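Local coordinates for protein cystalysin (Treponema denticola, PDB 1C7N) that is a pyridoxal-5'-phosphate-binding protein of the class I and II aminotransferase family, assembled from two copies of the chain, at residues L17-M22 and E32-S37; N302-K307 and A319-G324; F353-Y358 and F367-L372. All coordinates share one frame; numbering follows the deposited sequence.

Interaction 1 of 3, residues L17-M22 and E32-S37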
# COMPACT_ATOMS: atom_id res chain seq x y z
N LEU A 17 -4.20 4.65 -15.42
CA LEU A 17 -3.81 3.42 -16.11
C LEU A 17 -4.81 3.10 -17.21
O LEU A 17 -4.43 2.59 -18.27
CB LEU A 17 -3.73 2.23 -15.14
CG LEU A 17 -2.57 2.24 -14.13
CD1 LEU A 17 -1.26 2.59 -14.82
CD2 LEU A 17 -2.86 3.24 -13.06
N LYS A 18 -6.08 3.40 -16.96
CA LYS A 18 -7.14 3.14 -17.93
C LYS A 18 -6.97 3.97 -19.20
O LYS A 18 -7.09 3.44 -20.30
CB LYS A 18 -8.52 3.42 -17.33
CG LYS A 18 -9.66 3.15 -18.31
CD LYS A 18 -11.03 3.26 -17.66
CE LYS A 18 -11.32 4.65 -17.14
NZ LYS A 18 -12.64 4.70 -16.44
N TRP A 19 -6.71 5.26 -19.04
CA TRP A 19 -6.53 6.13 -20.19
C TRP A 19 -5.20 5.89 -20.90
O TRP A 19 -5.13 5.91 -22.12
CB TRP A 19 -6.65 7.60 -19.77
CG TRP A 19 -8.07 8.06 -19.57
CD1 TRP A 19 -8.97 7.58 -18.65
CD2 TRP A 19 -8.77 9.07 -20.31
NE1 TRP A 19 -10.17 8.23 -18.77
CE2 TRP A 19 -10.08 9.15 -19.78
CE3 TRP A 19 -8.42 9.91 -21.37
CZ2 TRP A 19 -11.04 10.05 -20.28
CZ3 TRP A 19 -9.37 10.81 -21.87
CH2 TRP A 19 -10.66 10.86 -21.32
N ASP A 20 -4.13 5.66 -20.15
CA ASP A 20 -2.84 5.41 -20.78
C ASP A 20 -2.93 4.11 -21.58
O ASP A 20 -2.29 3.97 -22.63
CB ASP A 20 -1.72 5.31 -19.73
CG ASP A 20 -1.49 6.62 -19.00
OD1 ASP A 20 -1.95 7.68 -19.48
OD2 ASP A 20 -0.84 6.60 -17.93
N LEU A 21 -3.73 3.16 -21.10
CA LEU A 21 -3.90 1.89 -21.79
C LEU A 21 -4.56 2.10 -23.14
O LEU A 21 -4.19 1.47 -24.13
CB LEU A 21 -4.74 0.93 -20.94
CG LEU A 21 -5.11 -0.40 -21.62
CD1 LEU A 21 -3.84 -1.11 -22.07
CD2 LEU A 21 -5.90 -1.29 -20.65
N MET A 22 -5.55 2.99 -23.17
CA MET A 22 -6.27 3.29 -24.39
C MET A 22 -5.33 3.87 -25.44
O MET A 22 -5.28 3.40 -26.58
CB MET A 22 -7.41 4.28 -24.11
CG MET A 22 -8.06 4.88 -25.35
SD MET A 22 -9.39 6.03 -24.92
CE MET A 22 -8.48 7.36 -24.16
N GLU A 32 -11.88 13.16 -28.42
CA GLU A 32 -13.21 13.13 -27.83
C GLU A 32 -13.56 11.77 -27.21
O GLU A 32 -14.56 11.63 -26.51
CB GLU A 32 -14.26 13.47 -28.89
CG GLU A 32 -14.66 12.29 -29.79
CD GLU A 32 -13.63 11.93 -30.85
OE1 GLU A 32 -12.46 12.34 -30.72
OE2 GLU A 32 -14.00 11.22 -31.81
N VAL A 33 -12.71 10.78 -27.47
CA VAL A 33 -12.94 9.43 -26.96
C VAL A 33 -12.67 9.24 -25.47
O VAL A 33 -11.70 9.76 -24.93
CB VAL A 33 -12.10 8.40 -27.76
CG1 VAL A 33 -12.31 6.99 -27.21
CG2 VAL A 33 -12.48 8.46 -29.23
N VAL A 34 -13.54 8.47 -24.82
CA VAL A 34 -13.42 8.15 -23.40
C VAL A 34 -13.47 6.62 -23.28
O VAL A 34 -14.40 5.98 -23.78
CB VAL A 34 -14.60 8.72 -22.57
CG1 VAL A 34 -14.55 8.17 -21.16
CG2 VAL A 34 -14.55 10.24 -22.55
N PRO A 35 -12.47 6.02 -22.62
CA PRO A 35 -12.44 4.56 -22.47
C PRO A 35 -13.53 4.07 -21.51
O PRO A 35 -13.84 4.73 -20.52
CB PRO A 35 -11.03 4.31 -21.95
CG PRO A 35 -10.76 5.53 -21.10
CD PRO A 35 -11.30 6.65 -21.96
N LEU A 36 -14.12 2.91 -21.82
CA LEU A 36 -15.18 2.34 -20.99
C LEU A 36 -14.74 0.94 -20.58
O LEU A 36 -15.53 -0.01 -20.57
CB LEU A 36 -16.50 2.27 -21.77
CG LEU A 36 -16.98 3.58 -22.42
CD1 LEU A 36 -18.21 3.31 -23.29
CD2 LEU A 36 -17.29 4.62 -21.34
N SER A 37 -13.46 0.83 -20.22
CA SER A 37 -12.84 -0.43 -19.85
C SER A 37 -12.64 -0.68 -18.35
O SER A 37 -13.54 -1.17 -17.66
CB SER A 37 -11.49 -0.52 -20.56
OG SER A 37 -10.72 0.63 -20.25
O HOH W 1 -14.64 3.92 -18.17
O HOH W 2 -8.52 1.64 -21.71
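W19 and P35 mark the closest backbone approach of helix 17-25 to the irregular segment 32-37, with their CA atoms 6.5 Å apart. The loop after this N-terminal helix thus turns back to pack on it, in a buried site. The proline ring lies over one face of the indole, its CG 3.7 Å from the centroid of the five-membered ring and 14° off the normal, a CH-pi contact. A compact, rigid proline suits this place, its polarised CG and CD hydrogens lying against the electron-rich indole; CD is 3.5 Å from W19 CE2. M22 crosses the same proline at about a right angle, and with CG anti to the backbone N (chi1 169°) its chain carries SD to 3.6 Å from P35 CD and 3.8 Å from V33 CG1. V34 CG1 meets the six-membered ring obliquely, with CG2 near its rim. K18 CG passes 3.4 Å from S37 OG, while NZ forms salt bridges with D40 and E42; E42 also accepts a hydrogen bond from W19 NE1. One water joins K18 NZ to P35 O, another K18 O to S37 OG. Carbon and sulfur thus make the direct grip, water the polar links, and two carboxylates probably favour a charged lysine.

Interaction 2 of 3, residues N302-K307 and A319-G324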
# COMPACT_ATOMS: atom_id res chain seq x y z
N ASN A 302 -27.93 4.47 -17.54
CA ASN A 302 -27.00 4.04 -18.58
C ASN A 302 -27.14 2.60 -19.07
O ASN A 302 -27.02 2.35 -20.27
CB ASN A 302 -25.56 4.30 -18.13
CG ASN A 302 -25.23 5.79 -18.09
OD1 ASN A 302 -25.98 6.62 -18.60
ND2 ASN A 302 -24.09 6.13 -17.49
N GLN A 303 -27.41 1.65 -18.18
CA GLN A 303 -27.57 0.27 -18.62
C GLN A 303 -28.82 0.18 -19.51
O GLN A 303 -28.90 -0.64 -20.42
CB GLN A 303 -27.71 -0.69 -17.43
CG GLN A 303 -28.94 -0.45 -16.58
CD GLN A 303 -29.24 -1.59 -15.63
OE1 GLN A 303 -28.67 -2.68 -15.73
NE2 GLN A 303 -30.17 -1.35 -14.70
N ARG A 304 -29.80 1.04 -19.23
CA ARG A 304 -31.03 1.03 -20.04
C ARG A 304 -30.75 1.71 -21.38
O ARG A 304 -31.30 1.32 -22.41
CB ARG A 304 -32.16 1.72 -19.26
CG ARG A 304 -32.61 0.89 -18.05
CD ARG A 304 -33.52 1.65 -17.09
NE ARG A 304 -33.85 0.85 -15.90
CZ ARG A 304 -34.66 -0.21 -15.91
NH1 ARG A 304 -35.24 -0.61 -17.03
NH2 ARG A 304 -34.89 -0.87 -14.78
N ILE A 305 -29.87 2.71 -21.38
CA ILE A 305 -29.51 3.39 -22.63
C ILE A 305 -28.83 2.38 -23.56
O ILE A 305 -29.13 2.33 -24.76
CB ILE A 305 -28.53 4.57 -22.37
CG1 ILE A 305 -29.27 5.69 -21.63
CG2 ILE A 305 -27.96 5.09 -23.70
CD1 ILE A 305 -28.39 6.89 -21.31
N VAL A 306 -27.94 1.56 -23.00
CA VAL A 306 -27.22 0.56 -23.77
C VAL A 306 -28.19 -0.50 -24.30
O VAL A 306 -28.21 -0.80 -25.49
CB VAL A 306 -26.13 -0.14 -22.90
CG1 VAL A 306 -25.41 -1.22 -23.69
CG2 VAL A 306 -25.12 0.90 -22.40
N LYS A 307 -29.00 -1.06 -23.41
CA LYS A 307 -29.98 -2.07 -23.79
C LYS A 307 -30.85 -1.55 -24.93
O LYS A 307 -31.04 -2.22 -25.94
CB LYS A 307 -30.84 -2.42 -22.58
CG LYS A 307 -32.00 -3.38 -22.85
CD LYS A 307 -32.70 -3.75 -21.55
CE LYS A 307 -34.08 -4.35 -21.78
NZ LYS A 307 -34.04 -5.56 -22.64
N ALA A 319 -27.83 -6.59 -24.73
CA ALA A 319 -27.26 -5.92 -23.56
C ALA A 319 -28.32 -5.95 -22.46
O ALA A 319 -29.04 -4.97 -22.25
CB ALA A 319 -26.90 -4.47 -23.91
N PRO A 320 -28.45 -7.09 -21.76
CA PRO A 320 -29.42 -7.25 -20.68
C PRO A 320 -29.08 -6.38 -19.47
O PRO A 320 -27.92 -6.06 -19.22
CB PRO A 320 -29.31 -8.74 -20.33
CG PRO A 320 -28.75 -9.36 -21.58
CD PRO A 320 -27.74 -8.35 -22.03
N LEU A 321 -30.10 -5.99 -18.71
CA LEU A 321 -29.87 -5.19 -17.52
C LEU A 321 -29.10 -6.05 -16.53
O LEU A 321 -29.20 -7.28 -16.57
CB LEU A 321 -31.20 -4.74 -16.90
CG LEU A 321 -32.13 -3.91 -17.80
CD1 LEU A 321 -33.30 -3.40 -16.96
CD2 LEU A 321 -31.37 -2.74 -18.42
N ILE A 322 -28.33 -5.43 -15.66
CA ILE A 322 -27.56 -6.16 -14.66
C ILE A 322 -28.20 -5.98 -13.29
O ILE A 322 -29.03 -5.09 -13.10
CB ILE A 322 -26.11 -5.67 -14.61
CG1 ILE A 322 -26.10 -4.16 -14.38
CG2 ILE A 322 -25.39 -6.03 -15.92
CD1 ILE A 322 -24.71 -3.56 -14.32
N GLU A 323 -27.81 -6.81 -12.33
CA GLU A 323 -28.37 -6.73 -10.98
C GLU A 323 -27.46 -5.92 -10.05
O GLU A 323 -27.93 -5.26 -9.11
CB GLU A 323 -28.57 -8.14 -10.42
CG GLU A 323 -29.19 -9.11 -11.42
CD GLU A 323 -29.48 -10.48 -10.82
OE1 GLU A 323 -28.70 -10.95 -9.97
OE2 GLU A 323 -30.49 -11.10 -11.22
N GLY A 324 -26.16 -5.96 -10.32
CA GLY A 324 -25.18 -5.25 -9.50
C GLY A 324 -23.94 -4.86 -10.28
O GLY A 324 -23.75 -5.30 -11.40
O HOH W 3 -31.53 -3.81 -13.50
O HOH W 4 -30.43 -5.00 -26.06
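L321 lies across Q303, R304 and K307 on one flank of helix 289-313 and buries more of its own surface there than any other residue of segment 319-324. Its CB rests 3.5 Å from Q303 OE1. One bond further, CG is placed beside the backbone N (chi1 -59°), which brings it 3.8 Å from K307 CD. There the side chain forks. CD2 drops between the carbon chains of two polar residues, 3.5 Å from K307 CD and 3.7 Å from Q303 CD, whereas CD1 lies over a face of the R304 guanidinium, 3.4 Å from NH1. Long side chains suit this partly exposed rim: K307 offers its carbons and R304 the flat face of its guanidinium, while K307 NZ pairs with E311 and R304 NE with D300. Next to L321, Q303 ties down the backbone: I322 N donates to its OE1 at 2.8 Å, nearly straight at 164° and in the carbonyl plane. The amide's other end, NE2, bonds to D300 and to a water that donates to I322 O, so both ends fix its rotation. On the buried side, V306 CG1 meets A319 CB at 3.6 Å; the small alanine lets the loop come close to the helix. Both residues pack on Q328 and I330 of strand 327-331, while I305 packs against helix 376-393.

Interaction 3 of 3, residues F353-Y358 and F367-L372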
# COMPACT_ATOMS: atom_id res chain seq x y z
N PHE A 353 -13.51 1.41 -26.18
CA PHE A 353 -12.64 0.55 -25.40
C PHE A 353 -13.32 -0.15 -24.25
O PHE A 353 -13.47 0.41 -23.16
CB PHE A 353 -11.43 1.36 -24.91
CG PHE A 353 -10.63 1.95 -26.03
CD1 PHE A 353 -11.10 3.06 -26.72
CD2 PHE A 353 -9.44 1.36 -26.43
CE1 PHE A 353 -10.40 3.58 -27.80
CE2 PHE A 353 -8.73 1.87 -27.51
CZ PHE A 353 -9.21 2.98 -28.20
N PHE A 354 -13.74 -1.38 -24.50
CA PHE A 354 -14.41 -2.20 -23.50
C PHE A 354 -13.34 -3.02 -22.81
O PHE A 354 -12.15 -2.88 -23.08
CB PHE A 354 -15.37 -3.20 -24.16
CG PHE A 354 -16.52 -2.57 -24.91
CD1 PHE A 354 -17.36 -1.64 -24.31
CD2 PHE A 354 -16.82 -3.01 -26.21
CE1 PHE A 354 -18.48 -1.16 -24.97
CE2 PHE A 354 -17.95 -2.53 -26.88
CZ PHE A 354 -18.78 -1.60 -26.26
N ASP A 355 -13.78 -3.87 -21.90
CA ASP A 355 -12.88 -4.80 -21.28
C ASP A 355 -13.34 -6.03 -22.05
O ASP A 355 -14.42 -6.57 -21.79
CB ASP A 355 -13.14 -4.92 -19.78
CG ASP A 355 -11.97 -4.40 -18.96
OD1 ASP A 355 -11.37 -3.38 -19.37
OD2 ASP A 355 -11.64 -4.99 -17.91
N GLU A 356 -12.56 -6.43 -23.05
CA GLU A 356 -12.92 -7.56 -23.91
C GLU A 356 -13.32 -8.77 -23.09
O GLU A 356 -12.61 -9.18 -22.17
CB GLU A 356 -11.77 -7.89 -24.86
CG GLU A 356 -11.35 -6.72 -25.74
CD GLU A 356 -12.41 -6.31 -26.76
OE1 GLU A 356 -12.52 -5.10 -27.05
OE2 GLU A 356 -13.12 -7.18 -27.29
N GLY A 357 -14.48 -9.33 -23.43
CA GLY A 357 -15.01 -10.47 -22.71
C GLY A 357 -14.07 -11.63 -22.45
O GLY A 357 -14.09 -12.20 -21.36
N TYR A 358 -13.25 -11.97 -23.44
CA TYR A 358 -12.35 -13.12 -23.30
C TYR A 358 -11.32 -13.04 -22.18
O TYR A 358 -10.83 -14.08 -21.72
CB TYR A 358 -11.64 -13.39 -24.64
CG TYR A 358 -10.48 -12.47 -24.97
CD1 TYR A 358 -9.18 -12.81 -24.61
CD2 TYR A 358 -10.69 -11.27 -25.66
CE1 TYR A 358 -8.10 -11.98 -24.94
CE2 TYR A 358 -9.63 -10.43 -25.98
CZ TYR A 358 -8.33 -10.79 -25.62
OH TYR A 358 -7.27 -9.99 -25.96
N PHE A 367 -18.28 -11.84 -25.77
CA PHE A 367 -18.91 -10.79 -24.96
C PHE A 367 -18.00 -9.57 -24.80
O PHE A 367 -16.81 -9.63 -25.10
CB PHE A 367 -19.26 -11.32 -23.55
CG PHE A 367 -20.32 -12.38 -23.53
CD1 PHE A 367 -20.01 -13.71 -23.82
CD2 PHE A 367 -21.63 -12.06 -23.19
CE1 PHE A 367 -20.99 -14.70 -23.77
CE2 PHE A 367 -22.62 -13.04 -23.14
CZ PHE A 367 -22.30 -14.37 -23.43
N GLU A 368 -18.59 -8.48 -24.31
CA GLU A 368 -17.88 -7.24 -24.07
C GLU A 368 -18.39 -6.65 -22.76
O GLU A 368 -19.60 -6.61 -22.52
CB GLU A 368 -18.13 -6.23 -25.19
CG GLU A 368 -17.59 -6.63 -26.55
CD GLU A 368 -16.07 -6.59 -26.62
OE1 GLU A 368 -15.53 -6.91 -27.70
OE2 GLU A 368 -15.42 -6.25 -25.61
N ARG A 369 -17.48 -6.19 -21.91
CA ARG A 369 -17.88 -5.59 -20.64
C ARG A 369 -17.74 -4.08 -20.77
O ARG A 369 -16.65 -3.58 -21.03
CB ARG A 369 -16.98 -6.08 -19.50
CG ARG A 369 -17.50 -5.75 -18.10
CD ARG A 369 -16.44 -5.96 -17.03
NE ARG A 369 -15.50 -4.85 -16.97
CZ ARG A 369 -14.54 -4.72 -16.06
NH1 ARG A 369 -14.38 -5.64 -15.11
NH2 ARG A 369 -13.74 -3.66 -16.09
N ILE A 370 -18.85 -3.36 -20.58
CA ILE A 370 -18.83 -1.91 -20.69
C ILE A 370 -18.93 -1.24 -19.32
O ILE A 370 -19.75 -1.63 -18.48
CB ILE A 370 -20.00 -1.42 -21.59
CG1 ILE A 370 -19.81 0.07 -21.91
CG2 ILE A 370 -21.35 -1.67 -20.91
CD1 ILE A 370 -20.92 0.66 -22.75
N ASN A 371 -18.07 -0.25 -19.08
CA ASN A 371 -18.07 0.48 -17.81
C ASN A 371 -19.15 1.58 -17.89
O ASN A 371 -18.97 2.58 -18.58
CB ASN A 371 -16.69 1.11 -17.57
CG ASN A 371 -16.61 1.86 -16.26
OD1 ASN A 371 -17.62 2.37 -15.77
ND2 ASN A 371 -15.41 1.94 -15.69
N LEU A 372 -20.26 1.38 -17.18
CA LEU A 372 -21.37 2.33 -17.18
C LEU A 372 -21.16 3.57 -16.32
O LEU A 372 -21.99 4.48 -16.34
CB LEU A 372 -22.66 1.63 -16.73
CG LEU A 372 -23.13 0.43 -17.56
CD1 LEU A 372 -24.41 -0.11 -16.94
CD2 LEU A 372 -23.36 0.84 -19.00
O HOH W 5 -14.69 -11.43 -26.41
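D355 and R369 form an antiparallel hydrogen-bonded pair in the hairpin of strands 355-356 and 367-371, the latter the middle strand of a three-stranded antiparallel sheet completed by 327-331. The bond from D355 N to R369 O measures 3.0 Å and is nearly straight at 172°, and R369 N returns one to D355 O. Packing is tight on the face carrying E356 and E368. Both chains bend at chi2 and run side by side, bringing E356 OE2 to 2.5 Å from E368 OE1 with the carboxylate planes almost perpendicular. F354 adjoins this pair: its CD2 lies 3.6 Å from E368 CB, and at its ring edge CE1 meets I370 CG1, also at 3.6 Å. The hairpin is looser toward the partly exposed Y358. There G357 N reaches F367 O at 2.9 Å, but the bond is bent to 130° and the donor stands above the carbonyl plane. Glycine fits, since a side chain here would collide with F367 O. On the other face, D355 OD2 lies over the R369 guanidinium toward its rim, 3.1 Å from NH2, a salt bridge of charge alone, the two planes only 6° apart. Acids so close suggest that E356 or E368 probably keeps a proton, while D355 and hydrogen bonds to S37 O and the pocket residue N175 hold the R369 side chain in place, about 5 Å from pyridoxal-5'-phosphate at its nearest.

From the N terminus, interaction 1 closes first, folding residues 23-31 back so that the chain after helix 17-25 returns to it. Interaction 2 closes residues 308-318, the end of helix 289-313 and the turn toward strand 327-331. Interaction 3 closes the hairpin loop 359-366. The three follow in series, neither nesting nor crossing. In space interaction 3 joins the others: L36 N bonds to F353 O on one side, and N302 ND2 to L372 O on the other, where V306 packs on L372. Interactions 1 and 2 do not touch, their nearest atoms about 7 Å apart. The loop that packs on the N-terminal helix is tied, through the hairpin and the residues flanking its strands, to helix 289-313.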